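Local coordinates for probable GTP-binding protein EngB (Pyrococcus horikoshii, PDB 2CXX) that binds guanine nucleotides as a probable EngB-type GTPase, is seen here with GDP, and is thought to be needed for normal cell division and septation, at residues G8-G13 with G55-L60; K25-K30 with I48-G53; P124-V129 with K175-E180; E147-P152 with K158-I163. All blocks are in the same frame, centred on the assembly; numbering follows the deposited sequence.

In the fold
All four contacts belong to one Ras-like P-loop GTPase domain built round a mixed six-stranded sheet. Contacts 1 and 2 lie at its nucleotide end, their centres about 13 Å apart; both touch GDP, and along the chain contact 2 is nested within the loop that contact 1 closes. Contacts 3 and 4 follow later, contact 4 nested inside contact 3, with centres about 11 Å apart. These two are joined through the neighbouring parallel strands 125-130 and 160-162, where V129 N lies 2.9 Å from I161 O, a probable hydrogen bond. The centre of contact 1 is about 22 Å from the centres of both. The first pair thus shapes the phosphate site; the second joins strands 125-130 and 160-162 to the helices on them.

Contact 1 of 4, residues G8-G13 with G55-L60; sequences GRSNVG and GFMMGL. With GDP (guanosine-5'-diphosphate), chain D.
S10 lies against the end of M57, a selenomethionine: its OG comes to 3.2 Å from M57 CE, the terminal methyl, while S10 CB faces the backbone carbonyl of F56, 3.8 Å from F56 O. In S10 the hydroxyl is anti to the backbone N (chi1 176°), which carries OG out to the methyl. The M57 side chain leaves the backbone extended and then bends at its last torsion (chi3 -106°), bringing CE back to the serine although the side chain does not start out towards it. No direct hydrogen bond joins the two segments. One water spans them instead, donating to F56 O at 2.7 Å and to S10 O at 3.2 Å, and backbone hydrogen bonds of G8 and S10 with F54 tie the loops together just before G55.

The same loop that carries S10 grips the nucleotide with its amides. N11 N donates to GDP O1B at 2.8 Å, and G13 N to GDP O2B at 2.9 Å with a weak second bond to the bridging O3A. A type II turn from R9 to V12 bends the backbone round the beta-phosphate. G13 sits at the N-cap of helix 14-22, so the helix end would probably add its dipole to the attraction for the phosphate. A side chain on G13 would run into GDP N7, and the positive phi there suits glycine as well. On the other loop, M57 also lies near T35, a predicted magnesium ligand. Strand, phosphate-wrapping loop and helix together make the P-loop, or Walker A motif, of the GTPase fold, flanked here by the loop that follows strand 46-50.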
# COMPACT_ATOMS: atom_id res chain seq x y z
N GLY A 8 0.83 3.57 -0.76
CA GLY A 8 -0.63 3.68 -0.55
C GLY A 8 -1.07 5.15 -0.65
O GLY A 8 -0.26 6.05 -0.66
N ARG A 9 -2.37 5.38 -0.78
CA ARG A 9 -2.81 6.77 -0.83
C ARG A 9 -2.62 7.40 0.54
O ARG A 9 -2.60 6.74 1.59
CB ARG A 9 -4.30 6.83 -1.25
CG ARG A 9 -4.49 6.44 -2.70
CD ARG A 9 -5.95 6.40 -3.17
NE ARG A 9 -6.79 5.79 -2.16
CZ ARG A 9 -7.49 6.46 -1.24
NH1 ARG A 9 -7.52 7.79 -1.19
NH2 ARG A 9 -8.01 5.82 -0.21
N SER A 10 -2.45 8.71 0.55
CA SER A 10 -2.30 9.41 1.79
C SER A 10 -3.52 9.19 2.72
O SER A 10 -4.65 9.17 2.28
CB SER A 10 -2.14 10.94 1.52
OG SER A 10 -2.09 11.63 2.75
N ASN A 11 -3.23 9.04 3.99
CA ASN A 11 -4.18 8.87 5.07
C ASN A 11 -4.85 7.50 5.16
O ASN A 11 -5.87 7.35 5.86
CB ASN A 11 -5.24 9.99 5.03
CG ASN A 11 -5.55 10.54 6.44
OD1 ASN A 11 -4.66 11.09 7.14
ND2 ASN A 11 -6.79 10.34 6.88
N VAL A 12 -4.27 6.47 4.51
CA VAL A 12 -4.91 5.11 4.57
C VAL A 12 -4.43 4.38 5.81
O VAL A 12 -4.95 3.31 6.14
CB VAL A 12 -4.60 4.22 3.30
CG1 VAL A 12 -5.19 4.88 2.00
CG2 VAL A 12 -3.05 4.02 3.12
N GLY A 13 -3.37 4.91 6.43
CA GLY A 13 -2.76 4.34 7.63
C GLY A 13 -1.42 3.64 7.39
O GLY A 13 -1.03 2.78 8.14
N GLY A 55 -1.84 10.51 -4.20
CA GLY A 55 -3.07 11.28 -4.16
C GLY A 55 -3.07 12.60 -3.44
O GLY A 55 -2.05 13.13 -3.07
N PHE A 56 -4.28 13.07 -3.22
CA PHE A 56 -4.48 14.36 -2.60
C PHE A 56 -4.15 14.46 -1.14
O PHE A 56 -4.32 13.50 -0.33
CB PHE A 56 -5.91 14.84 -2.87
CG PHE A 56 -6.35 15.92 -1.95
CD1 PHE A 56 -6.86 15.62 -0.68
CD2 PHE A 56 -6.15 17.25 -2.30
CE1 PHE A 56 -7.15 16.63 0.25
CE2 PHE A 56 -6.45 18.28 -1.38
CZ PHE A 56 -6.94 17.98 -0.12
N MSE A 57 -3.68 15.66 -0.81
CA MSE A 57 -3.36 16.02 0.56
C MSE A 57 -3.49 17.57 0.50
O MSE A 57 -2.94 18.22 -0.39
CB MSE A 57 -1.95 15.58 0.88
CG MSE A 57 -1.68 15.38 2.35
SE MSE A 57 0.23 15.37 2.65
CE MSE A 57 0.50 13.48 2.96
N MSE A 58 -4.25 18.15 1.42
CA MSE A 58 -4.41 19.60 1.36
C MSE A 58 -3.02 20.22 1.45
O MSE A 58 -2.16 19.72 2.17
CB MSE A 58 -5.31 20.09 2.50
CG MSE A 58 -5.61 21.58 2.43
SE MSE A 58 -6.78 22.12 3.88
CE MSE A 58 -5.58 21.65 5.32
N GLY A 59 -2.80 21.27 0.66
CA GLY A 59 -1.53 21.94 0.66
C GLY A 59 -0.58 21.35 -0.35
O GLY A 59 0.41 21.97 -0.70
N LEU A 60 -0.87 20.14 -0.82
CA LEU A 60 -0.00 19.50 -1.80
C LEU A 60 -0.62 19.79 -3.16
O LEU A 60 -1.69 19.26 -3.48
CB LEU A 60 0.04 17.99 -1.57
CG LEU A 60 1.00 17.27 -2.49
CD1 LEU A 60 2.42 17.63 -2.08
CD2 LEU A 60 0.80 15.79 -2.39
PB GDP D . -0.69 7.63 6.14
O1B GDP D . -0.92 9.00 5.60
O2B GDP D . -1.30 6.54 5.17
O3B GDP D . 0.65 7.33 6.78
O3A GDP D . -1.69 7.53 7.37
PA GDP D . -1.61 7.55 8.97
O1A GDP D . -0.90 6.34 9.45
O2A GDP D . -0.92 8.87 9.46
O5' GDP D . -3.13 7.36 9.43
C5' GDP D . -3.95 8.36 8.91
C4' GDP D . -5.25 8.45 9.73
O4' GDP D . -5.93 7.12 9.74
C3' GDP D . -5.11 8.75 11.18
O3' GDP D . -5.93 9.68 11.90
C2' GDP D . -4.91 7.37 11.84
O2' GDP D . -5.35 7.43 13.25
C1' GDP D . -6.05 6.63 11.12
N9 GDP D . -5.89 5.17 11.08
C8 GDP D . -4.75 4.41 10.71
N7 GDP D . -5.02 3.15 10.78
C5 GDP D . -6.32 3.00 11.19
C6 GDP D . -7.18 1.88 11.45
O6 GDP D . -6.80 0.76 11.32
N1 GDP D . -8.49 2.11 11.86
C2 GDP D . -8.95 3.39 12.02
N2 GDP D . -10.25 3.56 12.43
N3 GDP D . -8.18 4.44 11.79
C4 GDP D . -6.87 4.28 11.38
O HOH W 1 -5.18 10.90 -0.35

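Contact 2 of 4, residues K25-K30 with I48-G53; sequences KVRRGK and IIDMPG. With GDP (guanosine-5'-diphosphate), chain D.
R27 holds D50 side-on with two nitrogens, each on a different acceptor. NE forms a salt bridge to D50 OD2 at 2.8 Å, nearly straight at 168°, meeting the oxygen on its anti side and somewhat out of the carboxylate plane; NH2 donates to the backbone D50 O at 2.9 Å from above the carbonyl plane. The extended chain, CG to NE, carries the guanidinium from the 25-30 loop to the end of strand 46-50. It also bonds the backbone oxygens of V34 (NH1) and K37 (NH2). D50 OD1 is taken by K14 NZ of the P-loop, so the carboxylate sits between two cations. D50 to G53 form the G3 motif (DxxG) of TRAFAC GTPases, here DMPG. A leucine in place of R27 would probably leave D50 OD2 without its cation and the loop holding V34 and K37 less firmly held. Next along the chain, R28 folds back at chi2 and reaches the alpha-phosphate, its NH2 3.0 Å from GDP O2A. Beyond the polar grip, P52 CA lies over one face of the R27 guanidinium, and P52 CD is 4.0 Å from R27 NH2.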
# COMPACT_ATOMS: atom_id res chain seq x y z
N LYS A 25 8.64 4.97 14.40
CA LYS A 25 7.74 6.04 14.02
C LYS A 25 8.38 6.70 12.85
O LYS A 25 9.54 7.13 12.92
CB LYS A 25 7.62 7.09 15.13
CG LYS A 25 6.71 6.68 16.25
CD LYS A 25 5.25 6.67 15.77
CE LYS A 25 4.30 6.41 16.89
NZ LYS A 25 2.87 6.79 16.51
N VAL A 26 7.65 6.76 11.76
CA VAL A 26 8.14 7.40 10.59
C VAL A 26 7.11 8.43 10.16
O VAL A 26 5.91 8.33 10.52
CB VAL A 26 8.33 6.37 9.45
CG1 VAL A 26 9.28 5.32 9.92
CG2 VAL A 26 7.01 5.74 9.06
N ARG A 27 7.59 9.43 9.44
CA ARG A 27 6.76 10.50 8.91
C ARG A 27 5.91 11.21 9.98
O ARG A 27 4.77 11.61 9.73
CB ARG A 27 5.90 9.93 7.79
CG ARG A 27 6.77 9.36 6.66
CD ARG A 27 5.96 9.11 5.42
NE ARG A 27 6.72 8.45 4.36
CZ ARG A 27 7.50 9.09 3.50
NH1 ARG A 27 7.63 10.41 3.55
NH2 ARG A 27 8.13 8.39 2.55
N ARG A 28 6.48 11.38 11.16
CA ARG A 28 5.74 12.09 12.19
C ARG A 28 6.28 13.52 12.43
O ARG A 28 5.85 14.20 13.35
CB ARG A 28 5.71 11.26 13.47
CG ARG A 28 4.65 10.15 13.39
CD ARG A 28 3.25 10.80 13.22
NE ARG A 28 2.20 9.81 13.02
CZ ARG A 28 1.93 9.24 11.84
NH1 ARG A 28 2.64 9.59 10.78
NH2 ARG A 28 0.96 8.32 11.75
N GLY A 29 7.21 13.96 11.58
CA GLY A 29 7.71 15.31 11.71
C GLY A 29 9.09 15.52 12.30
O GLY A 29 9.63 16.62 12.19
N LYS A 30 9.66 14.49 12.92
CA LYS A 30 10.99 14.69 13.49
C LYS A 30 11.86 15.16 12.34
O LYS A 30 12.67 16.08 12.50
CB LYS A 30 11.56 13.41 14.12
CG LYS A 30 11.26 13.30 15.62
CD LYS A 30 12.13 12.26 16.35
CE LYS A 30 11.79 12.23 17.85
NZ LYS A 30 12.57 11.23 18.67
N ILE A 48 12.69 -1.72 4.72
CA ILE A 48 11.44 -1.21 4.14
C ILE A 48 11.78 0.09 3.39
O ILE A 48 12.51 0.93 3.88
CB ILE A 48 10.41 -0.90 5.26
CG1 ILE A 48 9.95 -2.24 5.85
CG2 ILE A 48 9.27 -0.01 4.68
CD1 ILE A 48 8.98 -2.20 7.09
N ILE A 49 11.29 0.20 2.14
CA ILE A 49 11.46 1.45 1.40
C ILE A 49 10.01 1.95 1.31
O ILE A 49 9.13 1.32 0.73
CB ILE A 49 12.15 1.25 0.04
CG1 ILE A 49 13.50 0.56 0.26
CG2 ILE A 49 12.35 2.62 -0.61
CD1 ILE A 49 14.26 0.25 -0.99
N ASP A 50 9.76 3.08 1.94
CA ASP A 50 8.43 3.63 2.07
C ASP A 50 8.18 4.80 1.14
O ASP A 50 8.82 5.84 1.26
CB ASP A 50 8.24 4.09 3.52
CG ASP A 50 6.87 4.63 3.77
OD1 ASP A 50 5.90 4.00 3.30
OD2 ASP A 50 6.77 5.68 4.43
N MSE A 51 7.22 4.65 0.23
CA MSE A 51 6.89 5.66 -0.73
C MSE A 51 5.99 6.71 -0.11
O MSE A 51 5.21 6.40 0.78
CB MSE A 51 6.13 5.04 -1.90
CG MSE A 51 6.71 3.80 -2.54
SE MSE A 51 8.53 4.22 -3.30
CE MSE A 51 9.43 2.49 -2.91
N PRO A 52 6.17 7.97 -0.49
CA PRO A 52 5.28 8.99 0.07
C PRO A 52 3.84 8.65 -0.38
O PRO A 52 3.61 8.08 -1.44
CB PRO A 52 5.78 10.31 -0.57
CG PRO A 52 6.75 9.91 -1.60
CD PRO A 52 7.26 8.54 -1.31
N GLY A 53 2.85 8.99 0.44
CA GLY A 53 1.46 8.67 0.07
C GLY A 53 1.04 9.26 -1.28
O GLY A 53 1.40 10.42 -1.62
PB GDP D . -0.69 7.63 6.14
O1B GDP D . -0.92 9.00 5.60
O2B GDP D . -1.30 6.54 5.17
O3B GDP D . 0.65 7.33 6.78
O3A GDP D . -1.69 7.53 7.37
PA GDP D . -1.61 7.55 8.97
O1A GDP D . -0.90 6.34 9.45
O2A GDP D . -0.92 8.87 9.46
O5' GDP D . -3.13 7.36 9.43
C5' GDP D . -3.95 8.36 8.91
C4' GDP D . -5.25 8.45 9.73
O4' GDP D . -5.93 7.12 9.74
C3' GDP D . -5.11 8.75 11.18
O3' GDP D . -5.93 9.68 11.90
C2' GDP D . -4.91 7.37 11.84
O2' GDP D . -5.35 7.43 13.25
C1' GDP D . -6.05 6.63 11.12
N9 GDP D . -5.89 5.17 11.08
C8 GDP D . -4.75 4.41 10.71
N7 GDP D . -5.02 3.15 10.78
C5 GDP D . -6.32 3.00 11.19
C6 GDP D . -7.18 1.88 11.45
O6 GDP D . -6.80 0.76 11.32
N1 GDP D . -8.49 2.11 11.86
C2 GDP D . -8.95 3.39 12.02
N2 GDP D . -10.25 3.56 12.43
N3 GDP D . -8.18 4.44 11.79
C4 GDP D . -6.87 4.28 11.38

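Contact 3 of 4, residues P124-V129 with K175-E180; sequences PTIVAV and KNRIFE
I126 sends its terminal methyl into the helix opposite, where CD1 touches R177 CG at 3.6 Å and the backbone CA of I178 at the same 3.6 Å. It does so through an extended CG1 branch: CG1 lies anti to the carbonyl carbon (chi1 -65°), and the next torsion swings CD1 outward, well clear of its own strand. I178 answers with its own CG1, 3.8 Å from I126 CD1. The two isoleucines share the same first rotamer, but the I178 side chain starts out past the strand, so that its CG1 meets the incoming methyl from the flank, while the helix backbone takes the methyl's end.

The R177 side chain has a mixed role. Its CG stands anti to the backbone N and offers an aliphatic methylene to I126; further out the chain turns twice, at chi2 (85°) and at chi3, and runs forward along the helix. The guanidinium thereby reaches E180 one turn on, where NH2 makes a salt bridge to E180 OE2 at 2.6 Å and NE adds a weak bond to the same oxygen. NH1 has a further partner in the backbone oxygen of K158.

This is the helix-on-sheet layering of the Ras-like alpha/beta GTPase fold: strand 125-130 lies between strands 85-91 and 160-162 of the parallel part of the sheet, and helix 171-184 packs on one of its faces. I126 also meets L174 and V181 of this helix, while I178 reaches V87 on strand 85-91. On the other face of the strand V127 packs against Y115 of helix 110-120.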
# COMPACT_ATOMS: atom_id res chain seq x y z
N PRO A 124 5.62 -9.31 -6.56
CA PRO A 124 4.60 -9.93 -5.70
C PRO A 124 4.04 -8.81 -4.81
O PRO A 124 4.80 -8.05 -4.17
CB PRO A 124 5.38 -10.95 -4.85
CG PRO A 124 6.68 -11.05 -5.47
CD PRO A 124 6.97 -9.79 -6.22
N THR A 125 2.71 -8.72 -4.74
CA THR A 125 2.08 -7.65 -3.97
C THR A 125 1.05 -8.13 -2.99
O THR A 125 0.17 -8.92 -3.34
CB THR A 125 1.41 -6.66 -4.94
OG1 THR A 125 2.39 -6.10 -5.81
CG2 THR A 125 0.73 -5.51 -4.15
N ILE A 126 1.15 -7.66 -1.76
CA ILE A 126 0.14 -8.00 -0.74
C ILE A 126 -0.67 -6.72 -0.54
O ILE A 126 -0.11 -5.63 -0.53
CB ILE A 126 0.81 -8.42 0.61
CG1 ILE A 126 1.59 -9.70 0.42
CG2 ILE A 126 -0.23 -8.50 1.73
CD1 ILE A 126 2.68 -9.90 1.49
N VAL A 127 -1.99 -6.81 -0.50
CA VAL A 127 -2.80 -5.64 -0.23
C VAL A 127 -3.21 -5.67 1.22
O VAL A 127 -3.96 -6.57 1.62
CB VAL A 127 -4.09 -5.63 -1.11
CG1 VAL A 127 -4.99 -4.41 -0.74
CG2 VAL A 127 -3.69 -5.62 -2.59
N ALA A 128 -2.74 -4.71 2.02
CA ALA A 128 -3.13 -4.61 3.43
C ALA A 128 -4.45 -3.80 3.43
O ALA A 128 -4.45 -2.62 3.12
CB ALA A 128 -2.07 -3.85 4.24
N VAL A 129 -5.57 -4.44 3.74
CA VAL A 129 -6.86 -3.76 3.74
C VAL A 129 -7.07 -3.21 5.16
O VAL A 129 -7.57 -3.87 6.06
CB VAL A 129 -7.96 -4.74 3.30
CG1 VAL A 129 -9.29 -3.95 3.25
CG2 VAL A 129 -7.60 -5.33 1.87
N LYS A 175 2.37 -9.77 8.88
CA LYS A 175 3.81 -9.99 8.97
C LYS A 175 4.14 -11.41 8.45
O LYS A 175 5.05 -11.59 7.68
CB LYS A 175 4.27 -9.86 10.43
CG LYS A 175 5.74 -9.57 10.59
CD LYS A 175 6.14 -9.68 12.07
CE LYS A 175 5.25 -8.80 12.97
NZ LYS A 175 5.98 -7.64 13.63
N ASN A 176 3.39 -12.41 8.86
CA ASN A 176 3.66 -13.78 8.39
C ASN A 176 3.55 -13.88 6.88
O ASN A 176 4.35 -14.47 6.26
CB ASN A 176 2.67 -14.76 8.99
CG ASN A 176 2.84 -14.92 10.47
OD1 ASN A 176 3.94 -14.73 11.00
ND2 ASN A 176 1.76 -15.30 11.16
N ARG A 177 2.51 -13.26 6.31
CA ARG A 177 2.34 -13.26 4.85
C ARG A 177 3.56 -12.65 4.13
O ARG A 177 4.07 -13.19 3.16
CB ARG A 177 1.06 -12.48 4.47
CG ARG A 177 0.63 -12.49 2.97
CD ARG A 177 -0.21 -13.67 2.52
NE ARG A 177 0.66 -14.81 2.25
CZ ARG A 177 1.08 -15.22 1.05
NH1 ARG A 177 0.73 -14.62 -0.07
NH2 ARG A 177 1.94 -16.23 0.98
N ILE A 178 4.00 -11.49 4.57
CA ILE A 178 5.13 -10.82 4.00
C ILE A 178 6.34 -11.74 3.97
O ILE A 178 7.02 -11.87 2.96
CB ILE A 178 5.48 -9.58 4.82
CG1 ILE A 178 4.41 -8.54 4.59
CG2 ILE A 178 6.89 -9.06 4.49
CD1 ILE A 178 4.66 -7.29 5.44
N PHE A 179 6.62 -12.39 5.10
CA PHE A 179 7.78 -13.25 5.11
C PHE A 179 7.62 -14.51 4.34
O PHE A 179 8.56 -15.01 3.76
CB PHE A 179 8.25 -13.47 6.54
CG PHE A 179 8.90 -12.25 7.07
CD1 PHE A 179 8.32 -11.51 8.07
CD2 PHE A 179 10.05 -11.76 6.45
CE1 PHE A 179 8.86 -10.29 8.44
CE2 PHE A 179 10.58 -10.55 6.82
CZ PHE A 179 9.98 -9.81 7.81
N GLU A 180 6.39 -14.98 4.25
CA GLU A 180 6.10 -16.20 3.50
C GLU A 180 6.32 -15.87 2.02
O GLU A 180 7.00 -16.60 1.28
CB GLU A 180 4.67 -16.54 3.83
CG GLU A 180 4.09 -17.81 3.44
CD GLU A 180 2.68 -17.86 3.96
OE1 GLU A 180 2.50 -18.07 5.18
OE2 GLU A 180 1.73 -17.64 3.17

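Contact 4 of 4, residues E147-P152 with K158-I163; sequences EKFEVP and KVFIPI
The outer end of the F160 ring meets both F149 and V151, through the neighbouring atoms CZ and CE1. F160 CZ comes to 3.8 Å from F149 CD2, and F160 CE1 to 3.9 Å from V151 CG2. The two phenyl rings are inclined at 34° with centroids 5.8 Å apart. V151 also touches the residue before F160, its CG1 lying 4.2 Å from V159 CG2. V159 in turn places CG1 over one face of the F160 ring, offset toward the rim.

Further out, the backbone sets these groups in place. Helix 138-149 finishes in a Schellman motif at E150, whose positive phi turns the chain so that the side chains of F149 and V151 both start out towards the opposite segment. On the other segment, helix 156-159 gives way directly to strand 160-162, one of the two edge strands of the sheet. F160 then packs on V127 and V129 of the neighbouring strand and on I142, L145 and A146 of helix 138-149, while Y115 meets F149, V151 and V159. An alanine in place of F160 would probably open a gap between strand and helix, leaving F149 and V151 without their shared partner.

No hydrogen bond crosses between these two segments: the contact is wholly apolar, and the end of helix 138-149 is held to strand 160-162 and the residue before it by the fit of side chains.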
# COMPACT_ATOMS: atom_id res chain seq x y z
N GLU A 147 -11.97 -7.91 -7.83
CA GLU A 147 -12.47 -7.77 -9.19
C GLU A 147 -11.87 -6.51 -9.87
O GLU A 147 -11.46 -6.57 -11.02
CB GLU A 147 -14.02 -7.70 -9.11
CG GLU A 147 -14.80 -7.99 -10.39
CD GLU A 147 -14.87 -6.84 -11.32
OE1 GLU A 147 -14.95 -5.71 -10.85
OE2 GLU A 147 -14.86 -7.07 -12.56
N LYS A 148 -11.77 -5.39 -9.14
CA LYS A 148 -11.24 -4.16 -9.74
C LYS A 148 -9.73 -4.21 -10.01
O LYS A 148 -9.23 -3.60 -10.98
CB LYS A 148 -11.56 -2.95 -8.84
CG LYS A 148 -13.07 -2.64 -8.74
CD LYS A 148 -13.60 -2.17 -10.07
CE LYS A 148 -15.12 -2.15 -10.08
NZ LYS A 148 -15.66 -1.84 -11.45
N PHE A 149 -9.01 -4.93 -9.15
CA PHE A 149 -7.54 -5.06 -9.28
C PHE A 149 -7.13 -6.22 -10.23
O PHE A 149 -5.96 -6.43 -10.47
CB PHE A 149 -6.92 -5.39 -7.92
CG PHE A 149 -6.84 -4.22 -6.95
CD1 PHE A 149 -7.56 -3.02 -7.16
CD2 PHE A 149 -6.09 -4.38 -5.75
CE1 PHE A 149 -7.54 -2.03 -6.20
CE2 PHE A 149 -6.08 -3.37 -4.77
CZ PHE A 149 -6.80 -2.20 -5.00
N GLU A 150 -8.12 -6.96 -10.75
CA GLU A 150 -7.87 -8.12 -11.64
C GLU A 150 -7.10 -9.23 -10.94
O GLU A 150 -6.11 -9.76 -11.44
CB GLU A 150 -7.14 -7.71 -12.96
CG GLU A 150 -8.00 -6.79 -13.81
CD GLU A 150 -7.35 -6.36 -15.11
OE1 GLU A 150 -6.19 -6.76 -15.40
OE2 GLU A 150 -8.01 -5.59 -15.84
N VAL A 151 -7.58 -9.55 -9.75
CA VAL A 151 -7.04 -10.61 -8.91
C VAL A 151 -7.94 -11.83 -9.04
O VAL A 151 -9.14 -11.73 -8.81
CB VAL A 151 -6.99 -10.21 -7.46
CG1 VAL A 151 -6.57 -11.36 -6.63
CG2 VAL A 151 -5.97 -9.09 -7.30
N PRO A 152 -7.37 -12.98 -9.45
CA PRO A 152 -8.15 -14.22 -9.61
C PRO A 152 -8.77 -14.67 -8.28
O PRO A 152 -8.18 -14.54 -7.22
CB PRO A 152 -7.12 -15.25 -10.11
CG PRO A 152 -5.98 -14.45 -10.70
CD PRO A 152 -5.95 -13.16 -9.85
N LYS A 158 -4.60 -14.86 -0.64
CA LYS A 158 -3.15 -14.79 -0.67
C LYS A 158 -2.72 -13.32 -0.82
O LYS A 158 -1.64 -12.88 -0.37
CB LYS A 158 -2.60 -15.57 -1.87
CG LYS A 158 -2.88 -17.09 -1.82
CD LYS A 158 -2.20 -17.74 -0.60
CE LYS A 158 -2.62 -19.22 -0.50
NZ LYS A 158 -4.13 -19.37 -0.57
N VAL A 159 -3.60 -12.55 -1.44
CA VAL A 159 -3.30 -11.16 -1.72
C VAL A 159 -3.84 -10.17 -0.71
O VAL A 159 -3.08 -9.32 -0.21
CB VAL A 159 -3.85 -10.76 -3.10
CG1 VAL A 159 -3.55 -9.27 -3.39
CG2 VAL A 159 -3.19 -11.63 -4.16
N PHE A 160 -5.12 -10.31 -0.41
CA PHE A 160 -5.83 -9.37 0.48
C PHE A 160 -5.85 -9.75 1.95
O PHE A 160 -6.48 -10.72 2.34
CB PHE A 160 -7.27 -9.16 -0.02
CG PHE A 160 -7.34 -8.50 -1.34
CD1 PHE A 160 -7.42 -9.27 -2.48
CD2 PHE A 160 -7.33 -7.10 -1.44
CE1 PHE A 160 -7.51 -8.67 -3.72
CE2 PHE A 160 -7.42 -6.47 -2.68
CZ PHE A 160 -7.52 -7.28 -3.82
N ILE A 161 -5.15 -8.96 2.77
CA ILE A 161 -5.10 -9.24 4.20
C ILE A 161 -5.74 -8.09 4.98
O ILE A 161 -5.17 -6.98 5.08
CB ILE A 161 -3.63 -9.36 4.71
CG1 ILE A 161 -2.85 -10.35 3.84
CG2 ILE A 161 -3.63 -9.79 6.19
CD1 ILE A 161 -3.30 -11.77 3.90
N PRO A 162 -6.94 -8.31 5.51
CA PRO A 162 -7.54 -7.21 6.27
C PRO A 162 -6.87 -7.04 7.66
O PRO A 162 -6.55 -8.01 8.37
CB PRO A 162 -9.01 -7.60 6.34
CG PRO A 162 -9.00 -9.08 6.29
CD PRO A 162 -7.86 -9.47 5.38
N ILE A 163 -6.62 -5.79 8.04
CA ILE A 163 -5.97 -5.50 9.33
C ILE A 163 -6.56 -4.21 9.93
O ILE A 163 -7.31 -3.48 9.27
CB ILE A 163 -4.44 -5.20 9.13
CG1 ILE A 163 -4.33 -4.10 8.05
CG2 ILE A 163 -3.67 -6.41 8.56
CD1 ILE A 163 -2.97 -3.51 7.90